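Local coordinates for foldase protein PrsA (Streptococcus pneumoniae, PDB 5TVL) that probably helps secreted proteins to fold outside the cell after translocation, as a lipoprotein of the peptidyl-prolyl cis-trans isomerase class, at residues Phe185-Ile196 / Tyr208-Lys216; Val92-Glu103 / Lys238-Ile249. One frame throughout, in Å; residues are numbered along the deposited sequence.

Contact 1: residues Phe185-Ile196 / Tyr208-Lys216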
loop_
_atom_site.group_PDB
_atom_site.type_symbol
_atom_site.label_atom_id
_atom_site.label_comp_id
_atom_site.label_asym_id
_atom_site.label_seq_id
_atom_site.Cartn_x
_atom_site.Cartn_y
_atom_site.Cartn_z
ATOM N N PHE A 185 -6.427 -11.017 18.524
ATOM C CA PHE A 185 -7.385 -10.166 19.251
ATOM C C PHE A 185 -8.704 -10.893 19.580
ATOM O O PHE A 185 -9.399 -10.510 20.518
ATOM C CB PHE A 185 -7.701 -8.866 18.482
ATOM C CG PHE A 185 -6.487 -8.068 18.056
ATOM C CD1 PHE A 185 -5.343 -7.978 18.858
ATOM C CD2 PHE A 185 -6.501 -7.371 16.849
ATOM C CE1 PHE A 185 -4.242 -7.231 18.448
ATOM C CE2 PHE A 185 -5.401 -6.624 16.438
ATOM C CZ PHE A 185 -4.272 -6.552 17.239
ATOM N N ALA A 186 -9.040 -11.923 18.800
ATOM C CA ALA A 186 -10.229 -12.752 19.036
ATOM C C ALA A 186 -10.040 -13.805 20.128
ATOM O O ALA A 186 -11.024 -14.352 20.620
ATOM C CB ALA A 186 -10.664 -13.429 17.745
ATOM N N LEU A 187 -8.792 -14.104 20.489
ATOM C CA LEU A 187 -8.501 -15.042 21.581
ATOM C C LEU A 187 -8.768 -14.428 22.955
ATOM O O LEU A 187 -8.753 -13.204 23.119
ATOM C CB LEU A 187 -7.038 -15.491 21.528
ATOM C CG LEU A 187 -6.610 -16.299 20.305
ATOM C CD1 LEU A 187 -5.094 -16.319 20.164
ATOM C CD2 LEU A 187 -7.169 -17.712 20.357
ATOM N N ASP A 188 -9.018 -15.295 23.935
ATOM C CA ASP A 188 -8.927 -14.925 25.352
ATOM C C ASP A 188 -7.489 -15.161 25.806
ATOM O O ASP A 188 -6.690 -15.755 25.073
ATOM C CB ASP A 188 -9.894 -15.752 26.207
ATOM C CG ASP A 188 -11.355 -15.512 25.848
ATOM O OD1 ASP A 188 -11.732 -14.359 25.539
ATOM O OD2 ASP A 188 -12.134 -16.487 25.888
ATOM N N VAL A 189 -7.166 -14.701 27.014
ATOM C CA VAL A 189 -5.802 -14.815 27.548
ATOM C C VAL A 189 -5.487 -16.292 27.817
ATOM O O VAL A 189 -6.359 -17.046 28.256
ATOM C CB VAL A 189 -5.603 -13.947 28.819
ATOM C CG1 VAL A 189 -4.216 -14.154 29.425
ATOM C CG2 VAL A 189 -5.818 -12.471 28.493
ATOM N N ASP A 190 -4.245 -16.683 27.528
ATOM C CA ASP A 190 -3.795 -18.087 27.533
ATOM C C ASP A 190 -4.567 -18.974 26.533
ATOM O O ASP A 190 -4.723 -20.176 26.755
ATOM C CB ASP A 190 -3.833 -18.690 28.952
ATOM C CG ASP A 190 -3.037 -17.877 29.965
ATOM O OD1 ASP A 190 -1.937 -17.390 29.625
ATOM O OD2 ASP A 190 -3.510 -17.740 31.115
ATOM N N GLY A 191 -5.015 -18.376 25.428
ATOM C CA GLY A 191 -5.787 -19.076 24.399
ATOM C C GLY A 191 -4.940 -19.299 23.161
ATOM O O GLY A 191 -4.187 -18.416 22.758
ATOM N N VAL A 192 -5.076 -20.481 22.557
ATOM C CA VAL A 192 -4.267 -20.890 21.407
ATOM C C VAL A 192 -5.138 -20.914 20.149
ATOM O O VAL A 192 -6.194 -21.554 20.130
ATOM C CB VAL A 192 -3.633 -22.286 21.629
ATOM C CG1 VAL A 192 -2.864 -22.744 20.391
ATOM C CG2 VAL A 192 -2.717 -22.273 22.850
ATOM N N SER A 193 -4.689 -20.216 19.106
ATOM C CA SER A 193 -5.385 -20.202 17.819
ATOM C C SER A 193 -5.160 -21.510 17.066
ATOM O O SER A 193 -4.238 -22.270 17.380
ATOM C CB SER A 193 -4.905 -19.024 16.953
ATOM O OG SER A 193 -3.597 -19.240 16.433
ATOM N N ASP A 194 -6.009 -21.755 16.070
ATOM C CA ASP A 194 -5.767 -22.793 15.062
ATOM C C ASP A 194 -4.747 -22.257 14.047
ATOM O O ASP A 194 -4.228 -21.147 14.220
ATOM C CB ASP A 194 -7.080 -23.189 14.383
ATOM C CG ASP A 194 -8.069 -23.817 15.351
ATOM O OD1 ASP A 194 -7.714 -24.834 15.987
ATOM O OD2 ASP A 194 -9.201 -23.298 15.473
ATOM N N VAL A 195 -4.451 -23.030 12.999
ATOM C CA VAL A 195 -3.465 -22.608 11.992
ATOM C C VAL A 195 -3.991 -21.403 11.202
ATOM O O VAL A 195 -5.099 -21.441 10.658
ATOM C CB VAL A 195 -3.058 -23.750 11.018
ATOM C CG1 VAL A 195 -2.050 -23.244 9.984
ATOM C CG2 VAL A 195 -2.478 -24.936 11.785
ATOM N N ILE A 196 -3.188 -20.337 11.182
ATOM C CA ILE A 196 -3.430 -19.146 10.371
ATOM C C ILE A 196 -2.525 -19.282 9.158
ATOM O O ILE A 196 -1.404 -19.772 9.284
ATOM C CB ILE A 196 -3.079 -17.857 11.146
ATOM C CG1 ILE A 196 -3.919 -17.752 12.427
ATOM C CG2 ILE A 196 -3.283 -16.616 10.279
ATOM C CD1 ILE A 196 -3.212 -17.050 13.563
ATOM N N TYR A 208 2.591 -20.408 7.685
ATOM C CA TYR A 208 1.547 -20.899 8.582
ATOM C C TYR A 208 1.910 -20.510 10.011
ATOM O O TYR A 208 3.043 -20.725 10.442
ATOM C CB TYR A 208 1.388 -22.418 8.437
ATOM C CG TYR A 208 1.114 -22.836 7.007
ATOM C CD1 TYR A 208 2.162 -23.063 6.113
ATOM C CD2 TYR A 208 -0.193 -22.967 6.535
ATOM C CE1 TYR A 208 1.917 -23.424 4.798
ATOM C CE2 TYR A 208 -0.447 -23.329 5.220
ATOM C CZ TYR A 208 0.613 -23.552 4.357
ATOM O OH TYR A 208 0.376 -23.910 3.052
ATOM N N TYR A 209 0.947 -19.932 10.730
ATOM C CA TYR A 209 1.181 -19.367 12.059
ATOM C C TYR A 209 0.287 -20.023 13.108
ATOM O O TYR A 209 -0.840 -20.427 12.811
ATOM C CB TYR A 209 0.917 -17.862 12.050
ATOM C CG TYR A 209 1.788 -17.067 11.108
ATOM C CD1 TYR A 209 1.463 -16.954 9.759
ATOM C CD2 TYR A 209 2.924 -16.402 11.568
ATOM C CE1 TYR A 209 2.250 -16.213 8.889
ATOM C CE2 TYR A 209 3.718 -15.658 10.706
ATOM C CZ TYR A 209 3.375 -15.567 9.368
ATOM O OH TYR A 209 4.151 -14.837 8.500
ATOM N N ILE A 210 0.809 -20.134 14.328
ATOM C CA ILE A 210 0.032 -20.530 15.505
ATOM C C ILE A 210 0.299 -19.455 16.553
ATOM O O ILE A 210 1.457 -19.161 16.845
ATOM C CB ILE A 210 0.441 -21.924 16.040
ATOM C CG1 ILE A 210 0.291 -22.992 14.945
ATOM C CG2 ILE A 210 -0.413 -22.308 17.243
ATOM C CD1 ILE A 210 0.970 -24.310 15.259
ATOM N N VAL A 211 -0.767 -18.875 17.107
ATOM C CA VAL A 211 -0.662 -17.753 18.048
ATOM C C VAL A 211 -1.135 -18.181 19.438
ATOM O O VAL A 211 -2.112 -18.919 19.568
ATOM C CB VAL A 211 -1.496 -16.536 17.581
ATOM C CG1 VAL A 211 -1.293 -15.338 18.505
ATOM C CG2 VAL A 211 -1.137 -16.150 16.157
ATOM N N LYS A 212 -0.425 -17.702 20.460
ATOM C CA LYS A 212 -0.766 -17.910 21.869
ATOM C C LYS A 212 -0.819 -16.530 22.527
ATOM O O LYS A 212 0.218 -15.880 22.672
ATOM C CB LYS A 212 0.302 -18.790 22.534
ATOM C CG LYS A 212 0.205 -18.954 24.050
ATOM C CD LYS A 212 -0.859 -19.959 24.460
ATOM C CE LYS A 212 -0.969 -20.067 25.976
ATOM N NZ LYS A 212 0.201 -20.745 26.605
ATOM N N LEU A 213 -2.013 -16.087 22.921
ATOM C CA LEU A 213 -2.170 -14.793 23.596
ATOM C C LEU A 213 -1.680 -14.891 25.045
ATOM O O LEU A 213 -2.114 -15.770 25.789
ATOM C CB LEU A 213 -3.629 -14.326 23.565
ATOM C CG LEU A 213 -3.876 -12.855 23.931
ATOM C CD1 LEU A 213 -3.381 -11.920 22.835
ATOM C CD2 LEU A 213 -5.350 -12.610 24.206
ATOM N N THR A 214 -0.776 -13.984 25.419
ATOM C CA THR A 214 -0.173 -13.938 26.755
ATOM C C THR A 214 -0.765 -12.792 27.586
ATOM O O THR A 214 -1.179 -13.008 28.729
ATOM C CB THR A 214 1.366 -13.782 26.667
ATOM O OG1 THR A 214 1.915 -14.862 25.902
ATOM C CG2 THR A 214 2.014 -13.778 28.055
ATOM N N LYS A 215 -0.787 -11.584 27.017
ATOM C CA LYS A 215 -1.290 -10.388 27.705
ATOM C C LYS A 215 -2.118 -9.522 26.753
ATOM O O LYS A 215 -1.874 -9.514 25.545
ATOM C CB LYS A 215 -0.115 -9.580 28.274
ATOM C CG LYS A 215 -0.467 -8.604 29.390
ATOM C CD LYS A 215 -0.850 -9.316 30.681
ATOM C CE LYS A 215 -0.870 -8.372 31.875
ATOM N NZ LYS A 215 0.485 -8.137 32.450
ATOM N N LYS A 216 -3.094 -8.805 27.310
ATOM C CA LYS A 216 -3.976 -7.923 26.544
ATOM C C LYS A 216 -4.234 -6.652 27.345
ATOM O O LYS A 216 -4.707 -6.725 28.477
ATOM C CB LYS A 216 -5.306 -8.627 26.246
ATOM C CG LYS A 216 -6.231 -7.868 25.295
ATOM C CD LYS A 216 -7.644 -8.440 25.285
ATOM C CE LYS A 216 -7.694 -9.832 24.671
ATOM N NZ LYS A 216 -9.088 -10.284 24.397
#
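Val192 bridges Lys212, and Ile196 forms an antiparallel hydrogen-bonded pair with Tyr209, the register slipping by one residue between the two. Ser193 fills the slip. Its N-H bonds to Val211 O at 2.9 Å, nearly straight at 170°. Its OG sits between the backbone N and the carbonyl carbon (chi1 73°), a torsion that puts it where it accepts the N-H of Val211, with OG 2.9 Å from N. The same hydroxyl donates to Asp194 O, which fixes its rotation. Further along, Ile196 and Tyr209 exchange two backbone bonds. A type II turn from Asp188 to Gly191 folds round Leu213, whose backbone N and O bond to Gly191 O and Asp190 N. Leu213 CD2 lies against the turn, 3.5 Å from Asp188 O. Lys216 reaches back so that NZ donates to Leu187 O at 3.2 Å. On the apolar side Ile196 CD1 meets Val211 CG2 at 3.4 Å, the two side chains crossing at a slant. Val180 of helix 178-186 packs on Tyr209 and Val211. Strand 207-216 is an inner strand of the parvulin-type (PpiC) sheet, paired with strand 120-127 on its other side; Ile196 starts the outer strand 196-198. Asn67 of the second subunit bonds to Asp194 N. The serine hydroxyl thus stands in for a backbone acceptor, so the strand stays bonded where the regular pairing breaks.

Contact 2: residues Val92-Glu103 / Lys238-Ile249; sequences VELAVKKVAEAE and KQNDSTFVQSII
Val96 sets CG1 anti to its backbone N (chi1 170°), and Phe244 places its ring carbon CG likewise (chi1 -168°), which brings the valine methyl to the ring edge. Val96 CG1 lies 3.7 Å from Phe244 CD2, and the two side chains run antiparallel alongside one another. The second methyl, CG2, packs 4.0 Å from Ile248 CG1. Val96 is therefore a knob in a hole made by Gln239, Phe244, Val245 and Ile248. Val99 and Ile248 meet tip to tip, CG1 to CD1, at 3.5 Å. Val92 CG1 lies 3.7 Å from Val245 CG1, the side chains roughly perpendicular, and also touches Ile249.

The segments 92-102 (of helix 79-102) and 242-249 (of helix 242-255) cross at 98°, with axes 9.8 Å apart. This is helix packing in a mainly helical part of the foldase, joining two helices whose segments are 135 residues apart in the chain. The two faces of the Phe244 ring are covered by Lys238 and Ile248. Lys238 CD lies over the ring centre, 4.0 Å above the plane, and Ile248 CG1 sits on the opposite face toward the rim. Val96 O comes to the ring edge in plane. Glu103 OE1 also approaches the edge, 3.6 Å from Phe244 CE1, with the carboxylate steeply inclined to the ring. The Lys238 ammonium group is near that carboxylate but beyond salt-bridge range. Ala100 CB rests on Lys238 CB. Phe40 of helix 25-44 packs on Val92 and Ala95, while Thr243 of the second subunit packs on Lys238 and Phe244.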
loop_
_atom_site.group_PDB
_atom_site.type_symbol
_atom_site.label_atom_id
_atom_site.label_comp_id
_atom_site.label_asym_id
_atom_site.label_seq_id
_atom_site.Cartn_x
_atom_site.Cartn_y
_atom_site.Cartn_z
ATOM N N VAL A 92 9.477 17.213 0.074
ATOM C CA VAL A 92 8.080 16.948 -0.286
ATOM C C VAL A 92 7.353 16.250 0.873
ATOM O O VAL A 92 6.313 16.734 1.337
ATOM C CB VAL A 92 7.974 16.129 -1.601
ATOM C CG1 VAL A 92 6.553 15.623 -1.842
ATOM C CG2 VAL A 92 8.440 16.972 -2.785
ATOM N N GLU A 93 7.897 15.128 1.341
ATOM C CA GLU A 93 7.264 14.372 2.427
ATOM C C GLU A 93 7.202 15.176 3.735
ATOM O O GLU A 93 6.273 15.007 4.520
ATOM C CB GLU A 93 7.949 13.013 2.633
ATOM C CG GLU A 93 9.317 13.059 3.301
ATOM C CD GLU A 93 10.075 11.745 3.202
ATOM O OE1 GLU A 93 10.126 11.154 2.100
ATOM O OE2 GLU A 93 10.641 11.308 4.228
ATOM N N LEU A 94 8.185 16.050 3.949
ATOM C CA LEU A 94 8.153 17.037 5.040
ATOM C C LEU A 94 6.945 17.969 4.907
ATOM O O LEU A 94 6.211 18.171 5.873
ATOM C CB LEU A 94 9.465 17.835 5.066
ATOM C CG LEU A 94 9.772 18.888 6.142
ATOM C CD1 LEU A 94 11.284 19.061 6.271
ATOM C CD2 LEU A 94 9.113 20.237 5.860
ATOM N N ALA A 95 6.741 18.519 3.713
ATOM C CA ALA A 95 5.583 19.378 3.428
ATOM C C ALA A 95 4.239 18.643 3.551
ATOM O O ALA A 95 3.259 19.217 4.031
ATOM C CB ALA A 95 5.711 19.996 2.044
ATOM N N VAL A 96 4.203 17.383 3.115
ATOM C CA VAL A 96 2.988 16.549 3.181
ATOM C C VAL A 96 2.601 16.211 4.634
ATOM O O VAL A 96 1.409 16.113 4.952
ATOM C CB VAL A 96 3.141 15.262 2.316
ATOM C CG1 VAL A 96 2.005 14.271 2.548
ATOM C CG2 VAL A 96 3.215 15.622 0.833
ATOM N N LYS A 97 3.595 16.045 5.505
ATOM C CA LYS A 97 3.345 15.818 6.936
ATOM C C LYS A 97 2.691 17.030 7.613
ATOM O O LYS A 97 1.826 16.854 8.463
ATOM C CB LYS A 97 4.643 15.443 7.662
ATOM C CG LYS A 97 4.468 14.891 9.073
ATOM C CD LYS A 97 5.823 14.644 9.724
ATOM C CE LYS A 97 5.713 14.217 11.180
ATOM N NZ LYS A 97 5.385 12.776 11.333
ATOM N N LYS A 98 3.099 18.245 7.237
ATOM C CA LYS A 98 2.522 19.481 7.807
ATOM C C LYS A 98 1.045 19.667 7.471
ATOM O O LYS A 98 0.246 20.000 8.353
ATOM C CB LYS A 98 3.274 20.728 7.326
ATOM C CG LYS A 98 4.658 20.901 7.917
ATOM C CD LYS A 98 5.162 22.314 7.684
ATOM C CE LYS A 98 6.585 22.492 8.185
ATOM N NZ LYS A 98 7.086 23.877 7.954
ATOM N N VAL A 99 0.695 19.477 6.198
ATOM C CA VAL A 99 -0.685 19.673 5.738
ATOM C C VAL A 99 -1.591 18.558 6.279
ATOM O O VAL A 99 -2.745 18.813 6.633
ATOM C CB VAL A 99 -0.778 19.791 4.193
ATOM C CG1 VAL A 99 -2.229 19.930 3.737
ATOM C CG2 VAL A 99 0.035 20.982 3.699
ATOM N N ALA A 100 -1.061 17.335 6.356
ATOM C CA ALA A 100 -1.780 16.212 6.971
ATOM C C ALA A 100 -2.063 16.474 8.452
ATOM O O ALA A 100 -3.170 16.222 8.918
ATOM C CB ALA A 100 -0.994 14.919 6.803
ATOM N N GLU A 101 -1.058 16.972 9.174
ATOM C CA GLU A 101 -1.219 17.424 10.565
ATOM C C GLU A 101 -2.237 18.566 10.692
ATOM O O GLU A 101 -3.066 18.560 11.603
ATOM C CB GLU A 101 0.125 17.874 11.162
ATOM C CG GLU A 101 1.017 16.736 11.628
ATOM C CD GLU A 101 2.325 17.219 12.233
ATOM O OE1 GLU A 101 3.043 18.006 11.577
ATOM O OE2 GLU A 101 2.643 16.801 13.367
ATOM N N ALA A 102 -2.157 19.535 9.779
ATOM C CA ALA A 102 -3.074 20.684 9.753
ATOM C C ALA A 102 -4.522 20.316 9.408
ATOM O O ALA A 102 -5.446 21.001 9.840
ATOM C CB ALA A 102 -2.564 21.740 8.780
ATOM N N GLU A 103 -4.710 19.252 8.625
ATOM C CA GLU A 103 -6.046 18.783 8.219
ATOM C C GLU A 103 -6.647 17.695 9.131
ATOM O O GLU A 103 -7.760 17.227 8.869
ATOM C CB GLU A 103 -6.016 18.301 6.758
ATOM C CG GLU A 103 -5.859 19.436 5.751
ATOM C CD GLU A 103 -5.727 18.971 4.308
ATOM O OE1 GLU A 103 -5.844 17.754 4.039
ATOM O OE2 GLU A 103 -5.508 19.836 3.432
ATOM N N LYS A 238 -1.612 9.180 4.859
ATOM C CA LYS A 238 -1.566 10.324 3.933
ATOM C C LYS A 238 -0.204 10.470 3.246
ATOM O O LYS A 238 -0.132 10.933 2.106
ATOM C CB LYS A 238 -1.904 11.627 4.666
ATOM C CG LYS A 238 -3.332 11.719 5.186
ATOM C CD LYS A 238 -4.329 11.961 4.064
ATOM C CE LYS A 238 -5.716 12.270 4.605
ATOM N NZ LYS A 238 -5.829 13.660 5.131
ATOM N N GLN A 239 0.861 10.075 3.947
ATOM C CA GLN A 239 2.228 10.074 3.404
ATOM C C GLN A 239 2.386 9.096 2.229
ATOM O O GLN A 239 3.098 9.395 1.267
ATOM C CB GLN A 239 3.237 9.720 4.510
ATOM C CG GLN A 239 4.675 10.152 4.239
ATOM C CD GLN A 239 4.969 11.560 4.728
ATOM O OE1 GLN A 239 4.774 12.533 3.999
ATOM N NE2 GLN A 239 5.445 11.676 5.967
ATOM N N ASN A 240 1.723 7.941 2.321
ATOM C CA ASN A 240 1.757 6.903 1.275
ATOM C C ASN A 240 0.621 7.001 0.235
ATOM O O ASN A 240 0.535 6.159 -0.659
ATOM C CB ASN A 240 1.756 5.511 1.924
ATOM C CG ASN A 240 2.988 5.270 2.788
ATOM O OD1 ASN A 240 4.118 5.440 2.329
ATOM N ND2 ASN A 240 2.780 4.872 4.040
ATOM N N ASP A 241 -0.240 8.016 0.351
ATOM C CA ASP A 241 -1.277 8.287 -0.654
ATOM C C ASP A 241 -0.710 9.163 -1.765
ATOM O O ASP A 241 -0.416 10.339 -1.541
ATOM C CB ASP A 241 -2.497 8.971 -0.026
ATOM C CG ASP A 241 -3.419 7.996 0.688
ATOM O OD1 ASP A 241 -2.997 6.864 1.019
ATOM O OD2 ASP A 241 -4.589 8.365 0.913
ATOM N N SER A 242 -0.555 8.579 -2.954
ATOM C CA SER A 242 0.011 9.281 -4.107
ATOM C C SER A 242 -0.843 10.458 -4.562
ATOM O O SER A 242 -0.306 11.474 -4.991
ATOM C CB SER A 242 0.213 8.316 -5.274
ATOM O OG SER A 242 0.735 8.990 -6.405
ATOM N N THR A 243 -2.162 10.312 -4.473
ATOM C CA THR A 243 -3.095 11.382 -4.832
ATOM C C THR A 243 -2.920 12.600 -3.927
ATOM O O THR A 243 -2.967 13.739 -4.401
ATOM C CB THR A 243 -4.558 10.900 -4.744
ATOM O OG1 THR A 243 -4.716 9.699 -5.510
ATOM C CG2 THR A 243 -5.519 11.961 -5.276
ATOM N N PHE A 244 -2.719 12.348 -2.632
ATOM C CA PHE A 244 -2.514 13.408 -1.644
ATOM C C PHE A 244 -1.200 14.156 -1.877
ATOM O O PHE A 244 -1.185 15.384 -1.902
ATOM C CB PHE A 244 -2.554 12.842 -0.219
ATOM C CG PHE A 244 -2.635 13.899 0.847
ATOM C CD1 PHE A 244 -3.766 14.707 0.952
ATOM C CD2 PHE A 244 -1.589 14.094 1.746
ATOM C CE1 PHE A 244 -3.852 15.689 1.926
ATOM C CE2 PHE A 244 -1.671 15.077 2.722
ATOM C CZ PHE A 244 -2.803 15.873 2.813
ATOM N N VAL A 245 -0.114 13.409 -2.070
ATOM C CA VAL A 245 1.223 13.988 -2.292
ATOM C C VAL A 245 1.214 14.867 -3.546
ATOM O O VAL A 245 1.730 15.987 -3.524
ATOM C CB VAL A 245 2.319 12.887 -2.409
ATOM C CG1 VAL A 245 3.665 13.470 -2.831
ATOM C CG2 VAL A 245 2.478 12.136 -1.090
ATOM N N GLN A 246 0.616 14.349 -4.620
ATOM C CA GLN A 246 0.457 15.083 -5.882
ATOM C C GLN A 246 -0.333 16.380 -5.715
ATOM O O GLN A 246 0.003 17.388 -6.340
ATOM C CB GLN A 246 -0.229 14.207 -6.941
ATOM C CG GLN A 246 0.635 13.068 -7.470
ATOM C CD GLN A 246 1.683 13.525 -8.465
ATOM O OE1 GLN A 246 1.363 14.181 -9.456
ATOM N NE2 GLN A 246 2.943 13.171 -8.216
ATOM N N SER A 247 -1.376 16.351 -4.882
ATOM C CA SER A 247 -2.185 17.549 -4.616
ATOM C C SER A 247 -1.374 18.622 -3.876
ATOM O O SER A 247 -1.490 19.804 -4.197
ATOM C CB SER A 247 -3.477 17.208 -3.853
ATOM O OG SER A 247 -3.233 16.945 -2.480
ATOM N N ILE A 248 -0.548 18.201 -2.913
ATOM C CA ILE A 248 0.338 19.119 -2.179
ATOM C C ILE A 248 1.373 19.729 -3.130
ATOM O O ILE A 248 1.596 20.940 -3.108
ATOM C CB ILE A 248 1.054 18.432 -0.981
ATOM C CG1 ILE A 248 0.044 17.892 0.048
ATOM C CG2 ILE A 248 2.027 19.388 -0.295
ATOM C CD1 ILE A 248 -0.945 18.906 0.595
ATOM N N ILE A 249 1.992 18.891 -3.960
ATOM C CA ILE A 249 2.930 19.362 -4.990
ATOM C C ILE A 249 2.225 20.387 -5.881
ATOM O O ILE A 249 2.746 21.484 -6.101
ATOM C CB ILE A 249 3.513 18.188 -5.823
ATOM C CG1 ILE A 249 4.468 17.353 -4.958
ATOM C CG2 ILE A 249 4.258 18.697 -7.057
ATOM C CD1 ILE A 249 4.841 16.006 -5.547
#

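Contact 1 lies within the PpiC domain and contact 2 within the mainly helical part of the chain. Their centres are about 37 Å apart, and the nearest atoms are about 19 Å apart, so they do not touch. Along the chain contact 1 is nested inside the loop closed by contact 2: the chain leaves helix 79-102, builds the isomerase-type domain, and returns through helix 227-239, which follows strand 207-216. Contact 2 thus joins the two sides of this insertion, while contact 1 pairs an inner strand with the residues leading into the outermost strand 196-198. Both contacts touch the second subunit, among others through Asp194 in contact 1 and through Lys238 and Asp241 to Phe244 in contact 2.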